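Long-range contacts in down syndrome cell adhesion molecule, isoform AK (Drosophila melanogaster, PDB 4WVR), which probably mediates cell adhesion by homodimerization, its variable immunoglobulin domains probably letting like isoforms recognise one another: residues 8-13 with 91-96; 41-46 with 82-87. All coordinates share one frame; numbering follows the deposited sequence.

One immunoglobulin domain illustrates how the means of joining chain segments changes from the core to the edge of a sheet. Contact 2 (41-46 with 82-87) is partly buried, its centre about 5 Å from that of the chain. It zips two strands together with direct backbone bonds and lines the sandwich interior with rings and the disulfide. Contact 1 (8-13 with 91-96) lies at the surface, its centre about 10 Å from the chain centre, where waters bridge an irregular N-terminal segment to the outermost strand 92-99. Both reach the same sheet, strand 92-99 being the neighbour of 80-87: Ser-93 and Thr-95 bond by backbone to Ala-86 and Cys-84. Contact 2 nests inside the loop closed by contact 1.

Contact 1 (8-13 with 91-96); sequences PSIAPF and GSSFTT
Pro-8 meets the start of strand 92-99 at a corner of its ring, CD lying 3.4 Å from Gly-91 O and its carbonyl O 3.1 Å from Ser-93 CB. Ile-10 comes next and projects between the segments: CD1 reaches Ser-93 O at 3.5 Å, and CG2 meets the Thr-95 methyl CG2 at 3.6 Å. Its backbone is served by water, one molecule linking Ile-10 N to Ser-93 OG and a second donating to both Ile-10 O and Thr-95 OG1. Setting Thr-95 OG1 opposite the backbone N (chi1 -165°) turns the hydroxyl toward the second water and a third, and swings the methyl inward. Phe-13 receives that methyl obliquely, CE2 to Thr-95 CG2 being 3.4 Å, and its ring meets that of Trp-43. Its backbone N donates to the third water, which also accepts a hydrogen bond from Thr-95 OG1 and donates one to Thr-96 O. An alanine in place of Phe-13 is likely to open a gap beside the Thr-95 methyl and deprive Trp-43 of its neighbouring ring. The A region, backbone-bonded to the strand B side (Met-31, Gln-33, Lys-34), meets strand G (92-99) through side chains and water, along the edge between the sheets of the immunoglobulin sandwich.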
ATOM      1  N   PRO A   8       6.587  18.942  -0.068  1.00 46.63           N
ATOM      2  CA  PRO A   8       5.845  17.685  -0.233  1.00 36.52           C
ATOM      3  C   PRO A   8       4.453  17.744   0.380  1.00 38.70           C
ATOM      4  O   PRO A   8       4.284  18.314   1.456  1.00 41.03           O
ATOM      5  CB  PRO A   8       6.714  16.657   0.509  1.00 39.53           C
ATOM      6  CG  PRO A   8       8.045  17.323   0.714  1.00 42.49           C
ATOM      7  CD  PRO A   8       7.744  18.780   0.827  1.00 44.08           C
ATOM      8  N   SER A   9       3.469  17.174  -0.308  1.00 37.93           N
ATOM      9  CA  SER A   9       2.144  16.958   0.266  1.00 34.25           C
ATOM     10  C   SER A   9       1.818  15.473   0.161  1.00 33.89           C
ATOM     11  O   SER A   9       2.169  14.826  -0.826  1.00 32.22           O
ATOM     12  CB  SER A   9       1.080  17.801  -0.439  1.00 33.85           C
ATOM     13  OG  SER A   9       0.834  17.319  -1.748  1.00 41.55           O
ATOM     14  N   ILE A  10       1.154  14.939   1.180  1.00 29.54           N
ATOM     15  CA  ILE A  10       0.954  13.497   1.286  1.00 29.54           C
ATOM     16  C   ILE A  10      -0.516  13.102   1.341  1.00 33.47           C
ATOM     17  O   ILE A  10      -1.288  13.663   2.117  1.00 28.45           O
ATOM     18  CB  ILE A  10       1.646  12.937   2.544  1.00 30.18           C
ATOM     19  CG1 ILE A  10       3.070  13.484   2.665  1.00 30.45           C
ATOM     20  CG2 ILE A  10       1.626  11.407   2.536  1.00 24.66           C
ATOM     21  CD1 ILE A  10       3.726  13.172   3.990  1.00 29.32           C
ATOM     22  N   ALA A  11      -0.898  12.125   0.524  1.00 26.65           N
ATOM     23  CA  ALA A  11      -2.225  11.534   0.634  1.00 24.44           C
ATOM     24  C   ALA A  11      -2.343  10.793   1.960  1.00 28.09           C
ATOM     25  O   ALA A  11      -1.444  10.042   2.340  1.00 25.76           O
ATOM     26  CB  ALA A  11      -2.499  10.594  -0.532  1.00 28.33           C
ATOM     27  N   PRO A  12      -3.451  11.012   2.679  1.00 30.47           N
ATOM     28  CA  PRO A  12      -3.641  10.316   3.953  1.00 29.86           C
ATOM     29  C   PRO A  12      -3.766   8.809   3.753  1.00 30.29           C
ATOM     30  O   PRO A  12      -4.176   8.362   2.681  1.00 23.99           O
ATOM     31  CB  PRO A  12      -4.945  10.916   4.491  1.00 34.91           C
ATOM     32  CG  PRO A  12      -5.650  11.444   3.291  1.00 46.53           C
ATOM     33  CD  PRO A  12      -4.573  11.911   2.361  1.00 34.97           C
ATOM     34  N   PHE A  13      -3.393   8.042   4.771  1.00 25.09           N
ATOM     35  CA  PHE A  13      -3.563   6.596   4.735  1.00 24.59           C
ATOM     36  C   PHE A  13      -4.165   6.113   6.048  1.00 30.01           C
ATOM     37  O   PHE A  13      -4.243   6.870   7.011  1.00 21.90           O
ATOM     38  CB  PHE A  13      -2.230   5.887   4.453  1.00 25.76           C
ATOM     39  CG  PHE A  13      -1.084   6.338   5.331  1.00 25.90           C
ATOM     40  CD1 PHE A  13      -1.047   6.015   6.680  1.00 25.35           C
ATOM     41  CD2 PHE A  13      -0.024   7.053   4.793  1.00 26.95           C
ATOM     42  CE1 PHE A  13       0.012   6.415   7.483  1.00 26.99           C
ATOM     43  CE2 PHE A  13       1.043   7.450   5.588  1.00 28.16           C
ATOM     44  CZ  PHE A  13       1.057   7.134   6.935  1.00 27.23           C
ATOM     45  N   GLY A  91      10.485  22.171   1.866  1.00 55.71           N
ATOM     46  CA  GLY A  91       9.920  22.024   3.195  1.00 51.25           C
ATOM     47  C   GLY A  91       9.637  20.579   3.559  1.00 50.68           C
ATOM     48  O   GLY A  91      10.183  19.654   2.954  1.00 43.49           O
ATOM     49  N   SER A  92       8.779  20.384   4.557  1.00 44.58           N
ATOM     50  CA  SER A  92       8.432  19.043   5.014  1.00 47.38           C
ATOM     51  C   SER A  92       6.939  18.915   5.277  1.00 49.30           C
ATOM     52  O   SER A  92       6.221  19.913   5.355  1.00 48.44           O
ATOM     53  CB  SER A  92       9.212  18.687   6.280  1.00 41.19           C
ATOM     54  OG  SER A  92       8.839  19.521   7.361  1.00 54.60           O
ATOM     55  N   SER A  93       6.478  17.677   5.416  1.00 42.61           N
ATOM     56  CA  SER A  93       5.081  17.402   5.718  1.00 33.02           C
ATOM     57  C   SER A  93       4.948  15.984   6.257  1.00 38.33           C
ATOM     58  O   SER A  93       5.827  15.147   6.040  1.00 32.94           O
ATOM     59  CB  SER A  93       4.212  17.590   4.476  1.00 36.17           C
ATOM     60  OG  SER A  93       2.835  17.497   4.788  1.00 44.43           O
ATOM     61  N   PHE A  94       3.860  15.713   6.967  1.00 31.61           N
ATOM     62  CA  PHE A  94       3.640  14.374   7.496  1.00 31.61           C
ATOM     63  C   PHE A  94       2.160  14.031   7.581  1.00 32.58           C
ATOM     64  O   PHE A  94       1.298  14.909   7.557  1.00 34.34           O
ATOM     65  CB  PHE A  94       4.289  14.223   8.876  1.00 33.87           C
ATOM     66  CG  PHE A  94       3.591  14.990   9.966  1.00 38.02           C
ATOM     67  CD1 PHE A  94       3.860  16.334  10.167  1.00 44.01           C
ATOM     68  CD2 PHE A  94       2.674  14.363  10.793  1.00 30.82           C
ATOM     69  CE1 PHE A  94       3.216  17.043  11.169  1.00 46.42           C
ATOM     70  CE2 PHE A  94       2.029  15.063  11.795  1.00 41.08           C
ATOM     71  CZ  PHE A  94       2.303  16.406  11.987  1.00 37.62           C
ATOM     72  N   THR A  95       1.878  12.739   7.673  1.00 30.11           N
ATOM     73  CA  THR A  95       0.522  12.263   7.887  1.00 30.43           C
ATOM     74  C   THR A  95       0.626  10.993   8.720  1.00 29.65           C
ATOM     75  O   THR A  95       1.658  10.316   8.702  1.00 28.89           O
ATOM     76  CB  THR A  95      -0.221  12.010   6.557  1.00 25.43           C
ATOM     77  OG1 THR A  95      -1.626  11.878   6.804  1.00 30.94           O
ATOM     78  CG2 THR A  95       0.294  10.756   5.866  1.00 25.54           C
ATOM     79  N   THR A  96      -0.419  10.683   9.477  1.00 27.04           N
ATOM     80  CA  THR A  96      -0.337   9.585  10.431  1.00 26.76           C
ATOM     81  C   THR A  96      -1.521   8.632  10.355  1.00 28.69           C
ATOM     82  O   THR A  96      -2.525   8.912   9.698  1.00 26.25           O
ATOM     83  CB  THR A  96      -0.252  10.104  11.882  1.00 32.03           C
ATOM     84  OG1 THR A  96      -1.483  10.750  12.224  1.00 31.33           O
ATOM     85  CG2 THR A  96       0.898  11.089  12.055  1.00 33.31           C
TER
HETATM   86  O   HOH W   1       0.757  16.440   3.578  1.00 33.99           O
HETATM   87  O   HOH W   2      -2.257  13.752   4.691  1.00 35.86           O
HETATM   88  O   HOH W   3      -3.209   9.809   7.193  1.00 27.63           O

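Contact 2 (41-46 with 82-87); sequences IKWTLN and FKCIAE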
ATOM      1  N   ILE A  41      11.735  10.161   2.297  1.00 35.39           N
ATOM      2  CA  ILE A  41      10.540   9.658   2.960  1.00 34.52           C
ATOM      3  C   ILE A  41      10.913   8.682   4.063  1.00 38.60           C
ATOM      4  O   ILE A  41      11.503   7.633   3.804  1.00 36.60           O
ATOM      5  CB  ILE A  41       9.585   8.972   1.965  1.00 35.36           C
ATOM      6  CG1 ILE A  41       9.274   9.907   0.795  1.00 33.27           C
ATOM      7  CG2 ILE A  41       8.310   8.569   2.665  1.00 29.16           C
ATOM      8  CD1 ILE A  41       8.385   9.291  -0.264  1.00 37.44           C
ATOM      9  N   LYS A  42      10.570   9.031   5.298  1.00 32.23           N
ATOM     10  CA  LYS A  42      10.936   8.208   6.441  1.00 32.87           C
ATOM     11  C   LYS A  42       9.752   7.984   7.368  1.00 29.53           C
ATOM     12  O   LYS A  42       8.740   8.679   7.283  1.00 33.12           O
ATOM     13  CB  LYS A  42      12.089   8.850   7.210  1.00 36.96           C
ATOM     14  CG  LYS A  42      11.811  10.269   7.644  1.00 43.85           C
ATOM     15  CD  LYS A  42      13.038  10.886   8.288  1.00 43.71           C
ATOM     16  CE  LYS A  42      12.759  12.303   8.751  1.00 55.64           C
ATOM     17  NZ  LYS A  42      13.964  12.907   9.378  1.00 63.43           N
ATOM     18  N   TRP A  43       9.889   7.008   8.260  1.00 29.25           N
ATOM     19  CA  TRP A  43       8.791   6.598   9.119  1.00 29.95           C
ATOM     20  C   TRP A  43       9.155   6.654  10.599  1.00 35.87           C
ATOM     21  O   TRP A  43      10.311   6.458  10.977  1.00 29.55           O
ATOM     22  CB  TRP A  43       8.346   5.178   8.764  1.00 30.11           C
ATOM     23  CG  TRP A  43       7.756   5.030   7.392  1.00 27.00           C
ATOM     24  CD1 TRP A  43       8.436   4.869   6.218  1.00 30.53           C
ATOM     25  CD2 TRP A  43       6.365   5.005   7.056  1.00 23.83           C
ATOM     26  NE1 TRP A  43       7.554   4.754   5.172  1.00 27.14           N
ATOM     27  CE2 TRP A  43       6.275   4.833   5.659  1.00 25.86           C
ATOM     28  CE3 TRP A  43       5.184   5.120   7.798  1.00 28.04           C
ATOM     29  CZ2 TRP A  43       5.053   4.770   4.991  1.00 21.61           C
ATOM     30  CZ3 TRP A  43       3.967   5.053   7.132  1.00 27.08           C
ATOM     31  CH2 TRP A  43       3.913   4.883   5.743  1.00 23.12           C
ATOM     32  N   THR A  44       8.157   6.923  11.433  1.00 30.65           N
ATOM     33  CA  THR A  44       8.312   6.774  12.875  1.00 29.99           C
ATOM     34  C   THR A  44       7.147   5.978  13.455  1.00 30.11           C
ATOM     35  O   THR A  44       6.038   5.991  12.916  1.00 30.98           O
ATOM     36  CB  THR A  44       8.408   8.140  13.599  1.00 33.76           C
ATOM     37  OG1 THR A  44       7.221   8.905  13.357  1.00 33.66           O
ATOM     38  CG2 THR A  44       9.618   8.920  13.116  1.00 34.70           C
ATOM     39  N   LEU A  45       7.419   5.258  14.536  1.00 30.07           N
ATOM     40  CA  LEU A  45       6.380   4.590  15.306  1.00 28.13           C
ATOM     41  C   LEU A  45       6.431   5.115  16.730  1.00 40.56           C
ATOM     42  O   LEU A  45       7.390   4.850  17.453  1.00 35.18           O
ATOM     43  CB  LEU A  45       6.566   3.073  15.292  1.00 33.50           C
ATOM     44  CG  LEU A  45       5.655   2.282  16.234  1.00 35.86           C
ATOM     45  CD1 LEU A  45       4.189   2.544  15.910  1.00 37.55           C
ATOM     46  CD2 LEU A  45       5.966   0.792  16.172  1.00 34.03           C
ATOM     47  N   ASN A  46       5.404   5.864  17.123  1.00 39.36           N
ATOM     48  CA  ASN A  46       5.397   6.558  18.408  1.00 39.36           C
ATOM     49  C   ASN A  46       6.646   7.418  18.565  1.00 40.88           C
ATOM     50  O   ASN A  46       7.367   7.314  19.559  1.00 46.43           O
ATOM     51  CB  ASN A  46       5.279   5.560  19.560  1.00 36.92           C
ATOM     52  CG  ASN A  46       4.027   4.715  19.465  1.00 35.79           C
ATOM     53  OD1 ASN A  46       2.936   5.228  19.228  1.00 38.20           O
ATOM     54  ND2 ASN A  46       4.181   3.411  19.633  1.00 41.84           N
ATOM     55  N   PHE A  82       1.761   5.472  13.566  1.00 28.59           N
ATOM     56  CA  PHE A  82       2.708   5.426  12.463  1.00 26.82           C
ATOM     57  C   PHE A  82       2.691   6.753  11.724  1.00 29.77           C
ATOM     58  O   PHE A  82       1.640   7.220  11.290  1.00 26.63           O
ATOM     59  CB  PHE A  82       2.383   4.279  11.503  1.00 24.15           C
ATOM     60  CG  PHE A  82       2.687   2.920  12.064  1.00 25.22           C
ATOM     61  CD1 PHE A  82       1.777   2.274  12.879  1.00 25.51           C
ATOM     62  CD2 PHE A  82       3.884   2.290  11.770  1.00 24.27           C
ATOM     63  CE1 PHE A  82       2.057   1.023  13.398  1.00 32.91           C
ATOM     64  CE2 PHE A  82       4.170   1.041  12.285  1.00 29.66           C
ATOM     65  CZ  PHE A  82       3.254   0.407  13.099  1.00 29.23           C
ATOM     66  N   LYS A  83       3.859   7.362  11.587  1.00 25.73           N
ATOM     67  CA  LYS A  83       3.952   8.626  10.883  1.00 27.43           C
ATOM     68  C   LYS A  83       4.861   8.504   9.677  1.00 27.17           C
ATOM     69  O   LYS A  83       5.957   7.959   9.767  1.00 29.18           O
ATOM     70  CB  LYS A  83       4.459   9.729  11.815  1.00 26.42           C
ATOM     71  CG  LYS A  83       4.562  11.094  11.152  1.00 35.21           C
ATOM     72  CD  LYS A  83       5.185  12.112  12.092  1.00 45.67           C
ATOM     73  CE  LYS A  83       4.396  12.220  13.389  1.00 41.38           C
ATOM     74  NZ  LYS A  83       5.032  13.171  14.344  1.00 50.39           N
ATOM     75  N   CYS A  84       4.386   8.997   8.541  1.00 28.50           N
ATOM     76  CA  CYS A  84       5.225   9.125   7.362  1.00 29.92           C
ATOM     77  C   CYS A  84       5.656  10.572   7.215  1.00 33.24           C
ATOM     78  O   CYS A  84       4.818  11.470   7.225  1.00 30.29           O
ATOM     79  CB  CYS A  84       4.488   8.676   6.106  1.00 29.40           C
ATOM     80  SG  CYS A  84       5.474   8.917   4.615  1.00 32.39           S
ATOM     81  N   ILE A  85       6.959  10.792   7.083  1.00 28.12           N
ATOM     82  CA  ILE A  85       7.494  12.135   6.906  1.00 34.12           C
ATOM     83  C   ILE A  85       8.146  12.284   5.536  1.00 32.49           C
ATOM     84  O   ILE A  85       9.039  11.517   5.178  1.00 33.28           O
ATOM     85  CB  ILE A  85       8.524  12.481   7.997  1.00 39.08           C
ATOM     86  CG1 ILE A  85       7.931  12.236   9.385  1.00 33.95           C
ATOM     87  CG2 ILE A  85       8.994  13.924   7.845  1.00 36.59           C
ATOM     88  CD1 ILE A  85       8.940  12.336  10.502  1.00 40.61           C
ATOM     89  N   ALA A  86       7.691  13.275   4.777  1.00 29.93           N
ATOM     90  CA  ALA A  86       8.239  13.554   3.454  1.00 32.48           C
ATOM     91  C   ALA A  86       8.937  14.908   3.431  1.00 42.70           C
ATOM     92  O   ALA A  86       8.328  15.933   3.739  1.00 38.86           O
ATOM     93  CB  ALA A  86       7.143  13.512   2.409  1.00 25.43           C
ATOM     94  N   GLU A  87      10.213  14.908   3.057  1.00 41.30           N
ATOM     95  CA  GLU A  87      11.011  16.129   3.043  1.00 41.23           C
ATOM     96  C   GLU A  87      11.745  16.352   1.730  1.00 44.80           C
ATOM     97  O   GLU A  87      12.290  15.421   1.140  1.00 34.68           O
ATOM     98  CB  GLU A  87      12.038  16.110   4.176  1.00 39.65           C
ATOM     99  CG  GLU A  87      11.452  16.058   5.568  1.00 56.90           C
ATOM    100  CD  GLU A  87      12.460  15.584   6.599  1.00 67.29           C
ATOM    101  OE1 GLU A  87      13.541  15.101   6.204  1.00 65.80           O
ATOM    102  OE2 GLU A  87      12.171  15.705   7.805  1.00 74.58           O
TER
HETATM  103  O   HOH W   4       7.636  11.284  14.976  1.00 43.24           O
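Lys-42 with Ile-85 and Thr-44 with Lys-83 form the two hydrogen-bonded pairs of this antiparallel ladder, each held by reciprocal backbone N-H...O bonds of 2.8 to 2.9 Å between N and O. The straightest runs from Ile-85 N to Lys-42 O, at 175° about the hydrogen. CA-H groups of the non-hydrogen-bonded residues add weaker contacts to the same carbonyls, as from Trp-43 CA to Lys-83 O at 3.2 Å.

Aromatic contacts line the face of Trp-43, Leu-45, Phe-82 and Cys-84. Cys-84 CB makes a CH-pi contact 3.8 Å from the centroid of the Trp-43 six-membered ring, over its face but shifted toward the rim, and SG a sulfur-aromatic one over the same face, 4.4 Å from that centroid. Trp-43 NE1 is hydrogen-bonded to Ser-67 OG. With SG anti to the backbone N (chi1 177°), the Cys-84 sulfur also meets Ile-41 CG2 at 3.5 Å while completing the disulfide to Cys-30. Leu-45 lies alongside Phe-82 and sets CD1 over the centre of that ring, a CH-pi contact 3.6 Å from its centroid.

The other face mixes polar and apolar groups. Thr-44 and Lys-83 run side by side, Thr-44 OG1 3.3 Å from Lys-83 CB, and a water bound to OG1 receives a weak bond from Lys-83 NZ; Lys-83 also makes a cation-pi contact with Phe-94. Extended Lys-42 packs CG against Ile-85 CB and makes a long salt bridge to Glu-87 OE2.

Thus the ladder joins the strands and the Trp-43 face packs the immunoglobulin core round its disulfide, while the looser polar contacts of the Thr-44 face probably add little.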